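Long-range contacts in transcarboxylase 5S subunit (Propionibacterium freudenreichii subsp. shermanii, PDB 1RQB), which transfers a carboxyl group from the biotin of the 1.3S subunit to pyruvate, forming oxaloacetate, at a cobalt site in a TIM barrel: residues C227-G232 / M256-G261; V233-L238 / H262-S267; I27-L32 / D250-S255; A198-P203 / T311-S316. All blocks are in the same frame, centred on the assembly; numbering follows the deposited sequence.

Interaction 1 of 4, residues C227-G232 / M256-G261. With CO (cobalt (II) ion), chain B.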
loop_
_atom_site.group_PDB
_atom_site.type_symbol
_atom_site.label_atom_id
_atom_site.label_comp_id
_atom_site.label_asym_id
_atom_site.label_seq_id
_atom_site.Cartn_x
_atom_site.Cartn_y
_atom_site.Cartn_z
ATOM N N CYS A 227 3.548 13.156 2.546
ATOM C CA CYS A 227 4.286 11.916 2.833
ATOM C C CYS A 227 4.199 10.961 1.642
ATOM O O CYS A 227 3.129 10.785 1.061
ATOM C CB CYS A 227 3.662 11.148 4.011
ATOM S SG CYS A 227 3.978 11.751 5.657
ATOM N N HIS A 228 5.331 10.348 1.311
ATOM C CA HIS A 228 5.363 9.295 0.286
ATOM C C HIS A 228 5.013 7.992 1.010
ATOM O O HIS A 228 4.971 7.970 2.240
ATOM C CB HIS A 228 6.747 9.233 -0.368
ATOM C CG HIS A 228 6.973 10.335 -1.363
ATOM N ND1 HIS A 228 7.178 10.095 -2.703
ATOM C CD2 HIS A 228 6.942 11.683 -1.224
ATOM C CE1 HIS A 228 7.262 11.246 -3.348
ATOM N NE2 HIS A 228 7.122 12.224 -2.474
ATOM N N SER A 229 4.776 6.904 0.278
ATOM C CA SER A 229 4.345 5.651 0.918
ATOM C C SER A 229 5.404 4.556 0.786
ATOM O O SER A 229 5.118 3.380 1.010
ATOM C CB SER A 229 3.054 5.173 0.252
ATOM O OG SER A 229 3.222 5.157 -1.170
ATOM N N THR A 230 6.623 4.951 0.457
ATOM C CA THR A 230 7.753 4.044 0.201
ATOM C C THR A 230 7.990 2.990 1.288
ATOM O O THR A 230 8.315 1.847 0.972
ATOM C CB THR A 230 9.029 4.864 -0.004
ATOM O OG1 THR A 230 8.709 6.010 -0.807
ATOM C CG2 THR A 230 10.097 4.022 -0.721
ATOM N N THR A 231 7.859 3.355 2.557
ATOM C CA THR A 231 8.112 2.425 3.668
ATOM C C THR A 231 6.825 1.745 4.142
ATOM O O THR A 231 6.868 0.880 5.014
ATOM C CB THR A 231 8.661 3.161 4.874
ATOM O OG1 THR A 231 7.733 4.199 5.228
ATOM C CG2 THR A 231 10.024 3.747 4.558
ATOM N N GLY A 232 5.685 2.176 3.620
ATOM C CA GLY A 232 4.419 1.579 4.016
ATOM C C GLY A 232 3.845 1.964 5.373
ATOM O O GLY A 232 2.847 1.373 5.780
HETATM N N MSE A 256 -2.838 5.594 -9.272
HETATM C CA MSE A 256 -1.479 6.140 -9.422
HETATM C C MSE A 256 -0.889 6.357 -8.027
HETATM O O MSE A 256 -0.335 7.422 -7.762
HETATM C CB MSE A 256 -1.547 7.510 -10.084
HETATM C CG MSE A 256 -2.210 7.532 -11.425
HETATM SE SE MSE A 256 -0.892 7.008 -12.708
HETATM C CE MSE A 256 0.050 8.710 -12.866
ATOM N N SER A 257 -0.979 5.347 -7.157
ATOM C CA SER A 257 -0.523 5.496 -5.768
ATOM C C SER A 257 0.304 4.293 -5.302
ATOM O O SER A 257 0.456 3.304 -6.018
ATOM C CB SER A 257 -1.744 5.617 -4.847
ATOM O OG SER A 257 -2.447 4.384 -4.800
ATOM N N LEU A 258 0.824 4.428 -4.077
ATOM C CA LEU A 258 1.621 3.430 -3.346
ATOM C C LEU A 258 3.045 3.298 -3.890
ATOM O O LEU A 258 3.428 3.955 -4.856
ATOM C CB LEU A 258 0.911 2.069 -3.322
ATOM C CG LEU A 258 -0.462 2.143 -2.634
ATOM C CD1 LEU A 258 -1.046 0.743 -2.502
ATOM C CD2 LEU A 258 -0.332 2.788 -1.269
ATOM N N GLY A 259 3.835 2.449 -3.241
ATOM C CA GLY A 259 5.221 2.300 -3.648
ATOM C C GLY A 259 5.962 3.595 -3.344
ATOM O O GLY A 259 5.707 4.220 -2.316
ATOM N N PRO A 260 6.873 4.039 -4.228
ATOM C CA PRO A 260 7.657 5.272 -4.057
ATOM C C PRO A 260 6.765 6.503 -4.233
ATOM O O PRO A 260 7.223 7.640 -4.128
ATOM C CB PRO A 260 8.702 5.201 -5.167
ATOM C CG PRO A 260 8.659 3.795 -5.657
ATOM C CD PRO A 260 7.251 3.343 -5.469
ATOM N N GLY A 261 5.497 6.238 -4.533
ATOM C CA GLY A 261 4.517 7.285 -4.697
ATOM C C GLY A 261 3.897 7.699 -3.372
ATOM O O GLY A 261 4.604 7.838 -2.376
HETATM CO CO CO B . 7.085 14.303 -2.959
HETATM O O HOH W 1 3.595 1.479 -0.380
HETATM O O HOH W 2 8.680 13.899 -4.513
#
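H228 binds the cobalt ion through NE2 at 2.1 Å, and its other ring nitrogen is spent on the other loop: ND1 donates to P260 O at 2.8 Å, nearly straight (170°) and in the ring plane. This bond, with the metal, helps to fix the rotation of the imidazole and probably makes NE2 a stronger donor to the metal, whose protein ligands also include D34, H226 and K195. S229 N donates to G261 O at 2.8 Å, and S229 OG gives its proton to G259 O at 2.9 Å, from above the carbonyl plane. Its chi1 of 51° sets OG between the backbone N and the carbonyl carbon, facing the G259 carbonyl. Both segments are loops at the C-terminal ends of the barrel strands 223-225 and 248-251, where TIM barrels carry their active sites; L258 to G261 form a type II' turn and S229 to G232 a type I turn. Losing the hydroxyl of S229 to an alanine would probably leave G259 O without this donor, with the backbone bond to G261 O still in place. A water links S229 O to G259 N. T230 OG1 packs 3.5 Å from P260 CA.

Interaction 2 of 4, residues V233-L238 / H262-S267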
loop_
_atom_site.group_PDB
_atom_site.type_symbol
_atom_site.label_atom_id
_atom_site.label_comp_id
_atom_site.label_asym_id
_atom_site.label_seq_id
_atom_site.Cartn_x
_atom_site.Cartn_y
_atom_site.Cartn_z
ATOM N N VAL A 233 4.412 2.954 6.068
ATOM C CA VAL A 233 3.903 3.295 7.406
ATOM C C VAL A 233 3.178 4.644 7.431
ATOM O O VAL A 233 2.506 4.961 8.410
ATOM C CB VAL A 233 5.066 3.432 8.466
ATOM C CG1 VAL A 233 6.066 2.267 8.345
ATOM C CG2 VAL A 233 5.820 4.760 8.271
ATOM N N THR A 234 3.265 5.422 6.360
ATOM C CA THR A 234 2.769 6.806 6.426
ATOM C C THR A 234 1.252 6.987 6.343
ATOM O O THR A 234 0.767 8.070 6.666
ATOM C CB THR A 234 3.466 7.697 5.383
ATOM O OG1 THR A 234 3.168 7.215 4.072
ATOM C CG2 THR A 234 4.985 7.692 5.615
ATOM N N GLU A 235 0.462 6.007 5.916
ATOM C CA GLU A 235 -0.975 6.318 5.944
ATOM C C GLU A 235 -1.414 6.374 7.408
ATOM O O GLU A 235 -2.312 7.126 7.788
ATOM C CB GLU A 235 -1.808 5.297 5.170
ATOM C CG GLU A 235 -3.272 5.728 5.081
ATOM C CD GLU A 235 -4.060 4.925 4.068
ATOM O OE1 GLU A 235 -3.751 5.014 2.864
ATOM O OE2 GLU A 235 -4.988 4.203 4.472
ATOM N N VAL A 236 -0.762 5.585 8.250
ATOM C CA VAL A 236 -1.097 5.639 9.679
ATOM C C VAL A 236 -0.593 6.976 10.231
ATOM O O VAL A 236 -1.210 7.564 11.116
ATOM C CB VAL A 236 -0.454 4.482 10.437
ATOM C CG1 VAL A 236 -0.856 4.546 11.919
ATOM C CG2 VAL A 236 -0.923 3.160 9.825
ATOM N N SER A 237 0.524 7.463 9.688
ATOM C CA SER A 237 1.075 8.761 10.104
ATOM C C SER A 237 0.086 9.869 9.732
ATOM O O SER A 237 -0.098 10.818 10.491
ATOM C CB SER A 237 2.438 9.012 9.440
ATOM O OG SER A 237 3.366 8.003 9.835
ATOM N N LEU A 238 -0.541 9.766 8.560
ATOM C CA LEU A 238 -1.543 10.763 8.154
ATOM C C LEU A 238 -2.689 10.779 9.169
ATOM O O LEU A 238 -3.169 11.842 9.561
ATOM C CB LEU A 238 -2.113 10.435 6.773
ATOM C CG LEU A 238 -1.495 11.146 5.567
ATOM C CD1 LEU A 238 -0.017 10.925 5.526
ATOM C CD2 LEU A 238 -2.157 10.652 4.288
ATOM N N HIS A 262 2.570 7.816 -3.342
ATOM C CA HIS A 262 1.877 8.333 -2.154
ATOM C C HIS A 262 0.678 7.470 -1.760
ATOM O O HIS A 262 0.292 6.542 -2.469
ATOM C CB HIS A 262 1.400 9.756 -2.469
ATOM C CG HIS A 262 2.440 10.582 -3.165
ATOM N ND1 HIS A 262 2.662 10.506 -4.525
ATOM C CD2 HIS A 262 3.359 11.453 -2.682
ATOM C CE1 HIS A 262 3.672 11.298 -4.850
ATOM N NE2 HIS A 262 4.112 11.884 -3.751
ATOM N N ASN A 263 0.117 7.793 -0.595
ATOM C CA ASN A 263 -1.075 7.100 -0.087
ATOM C C ASN A 263 -2.245 7.518 -0.980
ATOM O O ASN A 263 -2.280 8.647 -1.471
ATOM C CB ASN A 263 -1.280 7.456 1.388
ATOM C CG ASN A 263 -0.094 7.023 2.240
ATOM O OD1 ASN A 263 0.200 5.834 2.353
ATOM N ND2 ASN A 263 0.621 7.995 2.806
ATOM N N PRO A 264 -3.195 6.595 -1.230
ATOM C CA PRO A 264 -4.370 6.805 -2.085
ATOM C C PRO A 264 -5.414 7.802 -1.579
ATOM O O PRO A 264 -5.879 7.720 -0.444
ATOM C CB PRO A 264 -4.952 5.388 -2.253
ATOM C CG PRO A 264 -3.924 4.459 -1.617
ATOM C CD PRO A 264 -3.296 5.291 -0.553
ATOM N N THR A 265 -5.785 8.726 -2.460
ATOM C CA THR A 265 -6.765 9.774 -2.137
ATOM C C THR A 265 -8.062 9.159 -1.603
ATOM O O THR A 265 -8.549 9.534 -0.538
ATOM C CB THR A 265 -7.084 10.606 -3.402
ATOM O OG1 THR A 265 -5.891 11.271 -3.839
ATOM C CG2 THR A 265 -8.196 11.634 -3.118
ATOM N N GLU A 266 -8.622 8.211 -2.344
ATOM C CA GLU A 266 -9.904 7.621 -1.930
ATOM C C GLU A 266 -9.762 6.855 -0.613
ATOM O O GLU A 266 -10.676 6.867 0.210
ATOM C CB GLU A 266 -10.440 6.699 -3.015
ATOM C CG GLU A 266 -10.607 7.387 -4.362
ATOM C CD GLU A 266 -9.487 7.020 -5.324
ATOM O OE1 GLU A 266 -8.310 7.353 -5.050
ATOM O OE2 GLU A 266 -9.787 6.376 -6.345
ATOM N N SER A 267 -8.637 6.173 -0.412
ATOM C CA SER A 267 -8.443 5.419 0.836
ATOM C C SER A 267 -8.385 6.383 2.022
ATOM O O SER A 267 -8.981 6.132 3.069
ATOM C CB SER A 267 -7.156 4.598 0.764
ATOM O OG SER A 267 -7.240 3.629 -0.272
HETATM O O HOH W 3 2.426 4.190 3.387
#
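N263 reaches across to the first turn of helix 234-243 and makes the direct hydrogen bond of the contact: its ND2 donates to T234 OG1 at 2.9 Å, almost straight (169°) and close to the amide plane. T234 OG1 also bonds H228 O, the carbonyl of a cobalt ligand, so this hydroxyl joins the amide to the metal loop. OD1 accepts from a water at 3.0 Å, which in turn takes a weak bond from T234 N at the helix start. The remaining contacts are van der Waals. E235 CB lies 3.5 Å from N263 OD1, and L238 CD1 comes within 4.0 Å of ND2. E235 extends with CG anti to the backbone N (chi1 -174°), which carries OE1 over to P264 CD, 3.5 Å away, and on to S267 CB. Two consecutive helices of the barrel's outer layer, 234-243 and 265-271, are joined here near their N-terminal ends, with P264 as N-cap of the second; S267 OG turns to T231 O of the second subunit. With OD1 accepting from the water and one ND2 hydrogen given to T234 OG1, the buried amide is probably held in one orientation.

Interaction 3 of 4, residues I27-L32 / D250-S255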
loop_
_atom_site.group_PDB
_atom_site.type_symbol
_atom_site.label_atom_id
_atom_site.label_comp_id
_atom_site.label_asym_id
_atom_site.label_seq_id
_atom_site.Cartn_x
_atom_site.Cartn_y
_atom_site.Cartn_z
ATOM N N ILE A 27 -7.562 18.140 1.278
ATOM C CA ILE A 27 -6.749 17.167 0.536
ATOM C C ILE A 27 -6.128 17.834 -0.693
ATOM O O ILE A 27 -6.815 18.521 -1.447
ATOM C CB ILE A 27 -7.598 16.002 -0.003
ATOM C CG1 ILE A 27 -8.213 15.212 1.156
ATOM C CG2 ILE A 27 -6.737 15.119 -0.936
ATOM C CD1 ILE A 27 -7.228 14.473 2.004
ATOM N N THR A 28 -4.826 17.629 -0.867
ATOM C CA THR A 28 -4.120 18.130 -2.055
ATOM C C THR A 28 -3.844 16.925 -2.957
ATOM O O THR A 28 -3.289 15.924 -2.504
ATOM C CB THR A 28 -2.795 18.825 -1.678
ATOM O OG1 THR A 28 -3.081 20.135 -1.183
ATOM C CG2 THR A 28 -1.858 18.951 -2.905
ATOM N N GLU A 29 -4.262 17.009 -4.221
ATOM C CA GLU A 29 -4.076 15.917 -5.189
ATOM C C GLU A 29 -2.722 16.071 -5.886
ATOM O O GLU A 29 -2.370 17.158 -6.344
ATOM C CB GLU A 29 -5.218 15.923 -6.211
ATOM C CG GLU A 29 -5.132 14.823 -7.285
ATOM C CD GLU A 29 -5.070 13.408 -6.711
ATOM O OE1 GLU A 29 -5.960 12.994 -5.918
ATOM O OE2 GLU A 29 -4.118 12.700 -7.068
ATOM N N LEU A 30 -1.990 14.960 -6.011
ATOM C CA LEU A 30 -0.630 14.983 -6.569
ATOM C C LEU A 30 -0.514 14.247 -7.906
ATOM O O LEU A 30 0.583 14.163 -8.457
ATOM C CB LEU A 30 0.321 14.296 -5.588
ATOM C CG LEU A 30 0.375 14.847 -4.162
ATOM C CD1 LEU A 30 1.128 13.854 -3.256
ATOM C CD2 LEU A 30 1.091 16.197 -4.182
ATOM N N VAL A 31 -1.610 13.734 -8.446
ATOM C CA VAL A 31 -1.527 12.925 -9.672
ATOM C C VAL A 31 -0.886 13.654 -10.855
ATOM O O VAL A 31 -0.212 13.021 -11.667
ATOM C CB VAL A 31 -2.924 12.372 -10.116
ATOM C CG1 VAL A 31 -3.833 13.513 -10.580
ATOM C CG2 VAL A 31 -2.745 11.341 -11.249
ATOM N N LEU A 32 -1.058 14.969 -10.958
ATOM C CA LEU A 32 -0.531 15.699 -12.120
ATOM C C LEU A 32 0.942 16.089 -11.974
ATOM O O LEU A 32 1.531 16.612 -12.918
ATOM C CB LEU A 32 -1.367 16.948 -12.393
ATOM C CG LEU A 32 -2.855 16.680 -12.641
ATOM C CD1 LEU A 32 -3.555 18.012 -12.870
ATOM C CD2 LEU A 32 -3.062 15.744 -13.844
ATOM N N ASP A 250 -1.496 15.499 1.589
ATOM C CA ASP A 250 -1.310 15.249 0.151
ATOM C C ASP A 250 -1.498 13.761 -0.155
ATOM O O ASP A 250 -0.976 12.901 0.554
ATOM C CB ASP A 250 0.101 15.639 -0.315
ATOM C CG ASP A 250 0.414 17.106 -0.119
ATOM O OD1 ASP A 250 -0.434 17.844 0.426
ATOM O OD2 ASP A 250 1.529 17.515 -0.517
ATOM N N THR A 251 -2.223 13.466 -1.234
ATOM C CA THR A 251 -2.469 12.076 -1.643
ATOM C C THR A 251 -2.504 11.998 -3.171
ATOM O O THR A 251 -2.531 13.014 -3.864
ATOM C CB THR A 251 -3.830 11.557 -1.089
ATOM O OG1 THR A 251 -4.894 12.343 -1.649
ATOM C CG2 THR A 251 -3.883 11.677 0.441
ATOM N N ALA A 252 -2.512 10.774 -3.684
ATOM C CA ALA A 252 -2.559 10.554 -5.138
ATOM C C ALA A 252 -3.731 9.623 -5.454
ATOM O O ALA A 252 -3.957 8.651 -4.735
ATOM C CB ALA A 252 -1.243 9.908 -5.621
ATOM N N ILE A 253 -4.456 9.905 -6.539
ATOM C CA ILE A 253 -5.591 9.052 -6.927
ATOM C C ILE A 253 -5.126 7.593 -6.898
ATOM O O ILE A 253 -4.010 7.276 -7.308
ATOM C CB ILE A 253 -6.157 9.490 -8.305
ATOM C CG1 ILE A 253 -7.628 9.041 -8.441
ATOM C CG2 ILE A 253 -5.284 8.955 -9.427
ATOM C CD1 ILE A 253 -8.578 9.749 -7.471
ATOM N N SER A 254 -5.999 6.696 -6.435
ATOM C CA SER A 254 -5.645 5.292 -6.171
ATOM C C SER A 254 -4.993 4.541 -7.338
ATOM O O SER A 254 -4.158 3.673 -7.091
ATOM C CB SER A 254 -6.860 4.518 -5.629
ATOM O OG SER A 254 -7.886 4.400 -6.591
ATOM N N SER A 255 -5.329 4.830 -8.591
ATOM C CA SER A 255 -4.713 4.091 -9.704
ATOM C C SER A 255 -3.275 4.553 -9.966
ATOM O O SER A 255 -2.564 3.971 -10.782
ATOM C CB SER A 255 -5.555 4.240 -10.978
ATOM O OG SER A 255 -5.940 5.592 -11.180
HETATM O O HOH W 4 -0.781 20.816 0.013
#
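T251 and D250, the residues most covered here, lie on strand 248-251 beside strand 23-29 in the parallel barrel sheet. T251 N donates to T28 O at 3.0 Å, and T251 O accepts from L30 N at 2.9 Å, the alternating bonds of parallel strands. The T251 side chain faces the same way as E29: its OG1 lies 3.4 Å from I27 CG2 and bonds T265 OG1. D250 lies on the other face, side by side with T28, OD1 3.3 Å from T28 CB; a water lies between OD1 and T28 OG1, which also bonds S63. L30 crosses D250, its CD1 3.6 Å from D250 CB. OD2 of D250 accepts a hydrogen bond from H226, a cobalt ligand, and forms a salt bridge with R135, placing the aspartate in the second shell of the metal. Further along, I253 packs on V31, and E29 bends at chi2 (57°). Its OE2 takes I253 N at 2.9 Å on its syn lone pair and V31 N at 3.0 Å on its anti one, the latter a capping bond before helix 31-39. With OE1 bonded to T265, the buried carboxylate probably stays ionised, tying both segments together.

Interaction 4 of 4, residues A198-P203 / T311-S316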
loop_
_atom_site.group_PDB
_atom_site.type_symbol
_atom_site.label_atom_id
_atom_site.label_comp_id
_atom_site.label_asym_id
_atom_site.label_seq_id
_atom_site.Cartn_x
_atom_site.Cartn_y
_atom_site.Cartn_z
ATOM N N ALA A 198 11.128 10.604 1.699
ATOM C CA ALA A 198 11.601 9.221 1.865
ATOM C C ALA A 198 10.637 8.370 2.697
ATOM O O ALA A 198 10.921 7.202 2.958
ATOM C CB ALA A 198 13.000 9.224 2.501
ATOM N N ALA A 199 9.506 8.943 3.111
ATOM C CA ALA A 199 8.486 8.235 3.904
ATOM C C ALA A 199 9.061 7.781 5.247
ATOM O O ALA A 199 8.755 6.696 5.739
ATOM C CB ALA A 199 7.955 7.012 3.128
ATOM N N LEU A 200 9.860 8.642 5.859
ATOM C CA LEU A 200 10.509 8.310 7.136
ATOM C C LEU A 200 9.643 8.705 8.333
ATOM O O LEU A 200 9.932 8.305 9.459
ATOM C CB LEU A 200 11.825 9.068 7.246
ATOM C CG LEU A 200 13.002 8.540 6.443
ATOM C CD1 LEU A 200 14.114 9.583 6.443
ATOM C CD2 LEU A 200 13.466 7.238 7.057
ATOM N N LEU A 201 8.596 9.486 8.097
ATOM C CA LEU A 201 7.763 9.981 9.205
ATOM C C LEU A 201 6.848 8.885 9.754
ATOM O O LEU A 201 5.900 8.456 9.099
ATOM C CB LEU A 201 6.923 11.180 8.742
ATOM C CG LEU A 201 6.105 11.860 9.845
ATOM C CD1 LEU A 201 7.037 12.562 10.845
ATOM C CD2 LEU A 201 5.171 12.893 9.203
ATOM N N LYS A 202 7.144 8.446 10.973
ATOM C CA LYS A 202 6.325 7.418 11.631
ATOM C C LYS A 202 5.159 8.102 12.345
ATOM O O LYS A 202 5.162 9.318 12.532
ATOM C CB LYS A 202 7.168 6.588 12.609
ATOM C CG LYS A 202 8.204 5.691 11.904
ATOM C CD LYS A 202 8.954 4.839 12.913
ATOM C CE LYS A 202 9.889 3.844 12.232
ATOM N NZ LYS A 202 10.367 2.822 13.211
ATOM N N PRO A 203 4.146 7.322 12.746
ATOM C CA PRO A 203 2.960 7.845 13.429
ATOM C C PRO A 203 3.160 8.713 14.673
ATOM O O PRO A 203 2.585 9.795 14.765
ATOM C CB PRO A 203 2.163 6.584 13.749
ATOM C CG PRO A 203 2.500 5.687 12.605
ATOM C CD PRO A 203 4.002 5.881 12.486
ATOM N N THR A 311 11.440 -0.920 3.915
ATOM C CA THR A 311 11.609 -0.316 5.246
ATOM C C THR A 311 13.081 -0.327 5.669
ATOM O O THR A 311 13.405 0.051 6.793
ATOM C CB THR A 311 10.860 -1.110 6.345
ATOM O OG1 THR A 311 11.354 -2.450 6.354
ATOM C CG2 THR A 311 9.331 -1.124 6.111
ATOM N N SER A 312 13.984 -0.736 4.786
ATOM C CA SER A 312 15.396 -0.850 5.180
ATOM C C SER A 312 15.983 0.504 5.585
ATOM O O SER A 312 16.914 0.568 6.388
ATOM C CB SER A 312 16.216 -1.473 4.046
ATOM O OG SER A 312 16.157 -0.672 2.881
ATOM N N ILE A 313 15.427 1.585 5.057
ATOM C CA ILE A 313 15.941 2.931 5.350
ATOM C C ILE A 313 15.890 3.235 6.850
ATOM O O ILE A 313 16.702 4.011 7.351
ATOM C CB ILE A 313 15.141 4.000 4.585
ATOM C CG1 ILE A 313 15.822 5.368 4.744
ATOM C CG2 ILE A 313 13.699 4.050 5.115
ATOM C CD1 ILE A 313 15.134 6.510 3.977
ATOM N N PHE A 314 14.962 2.626 7.588
ATOM C CA PHE A 314 14.856 2.910 9.028
ATOM C C PHE A 314 16.114 2.456 9.767
ATOM O O PHE A 314 16.397 2.920 10.871
ATOM C CB PHE A 314 13.618 2.241 9.620
ATOM C CG PHE A 314 12.332 2.916 9.218
ATOM C CD1 PHE A 314 11.292 2.188 8.644
ATOM C CD2 PHE A 314 12.168 4.284 9.413
ATOM C CE1 PHE A 314 10.096 2.814 8.273
ATOM C CE2 PHE A 314 10.980 4.925 9.042
ATOM C CZ PHE A 314 9.945 4.190 8.476
ATOM N N LYS A 315 16.870 1.562 9.150
ATOM C CA LYS A 315 18.107 1.064 9.767
ATOM C C LYS A 315 19.339 1.687 9.104
ATOM O O LYS A 315 20.261 2.126 9.789
ATOM C CB LYS A 315 18.197 -0.457 9.621
ATOM C CG LYS A 315 19.521 -1.036 10.107
ATOM C CD LYS A 315 19.626 -2.527 9.832
ATOM C CE LYS A 315 20.980 -3.070 10.280
ATOM N NZ LYS A 315 21.188 -4.479 9.842
ATOM N N SER A 316 19.331 1.758 7.774
ATOM C CA SER A 316 20.489 2.216 6.991
ATOM C C SER A 316 20.507 3.716 6.683
ATOM O O SER A 316 21.542 4.224 6.255
ATOM C CB SER A 316 20.518 1.491 5.659
ATOM O OG SER A 316 19.494 2.008 4.823
#
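K202 lies across one face of the F314 ring; its chain, extended beyond CG, brings both CE and NZ over the face. CE sits 3.6 Å from the ring centroid, 15° off the normal, in a CH-pi contact displaced somewhat toward the rim on the CE2 side. NZ follows at 4.5 Å from the centroid and 12° off the normal, a cation-pi arrangement. The same ammonium makes salt bridges to E270 and E273 of the second subunit, and the ring probably supplements these carboxylates, which already offset its charge. At the ring edge, near its plane, L200 O approaches CE2 at 3.6 Å, where the ring hydrogens carry partial positive charge. F314 CG stands anti to the carbonyl carbon (chi1 -73°), and this swings the ring toward the 198-203 loop.

Next to it, I313 and L200 cross at about a right angle. I313 CD1 touches L200 CD2 at 3.6 Å and A198 CB at 3.8 Å, while L200 CD2 also meets F314 CE2 at 3.9 Å, closing an apolar patch. Replacing F314 with an alanine would probably open a gap beside L200 and leave the K202 chain without the surface it lies on.

The contact joins a TIM-barrel loop to the conserved carboxylase domain: 198-203 follows barrel strand 191-193 and leads into helix 203-217, with K202 as its N-cap, and the short helix 313-316 comes after helix 283-296. T231, in the loop before helix 234-243, packs against both I313 and F314, and A199 touches T234 on that helix.

In the fold
From the N terminus, strand 23-29 enters interaction 3, which closes the longest loop, pairing the strand with 248-251 after 217 intervening residues and so helping to close the barrel. Residues 198-203 then open interaction 4, which closes on 311-316 beyond the barrel and crosses interaction 3. Interactions 1 and 2 are nested inside the loop of interaction 4; they cross each other, and each crosses interaction 3, whose second segment, 250-255, lies between their first and second segments. T231 OG1 to A199 O joins interactions 1 and 4, and S237 OG to L201 O joins interactions 2 and 4. Interactions 3 and 4 do not touch.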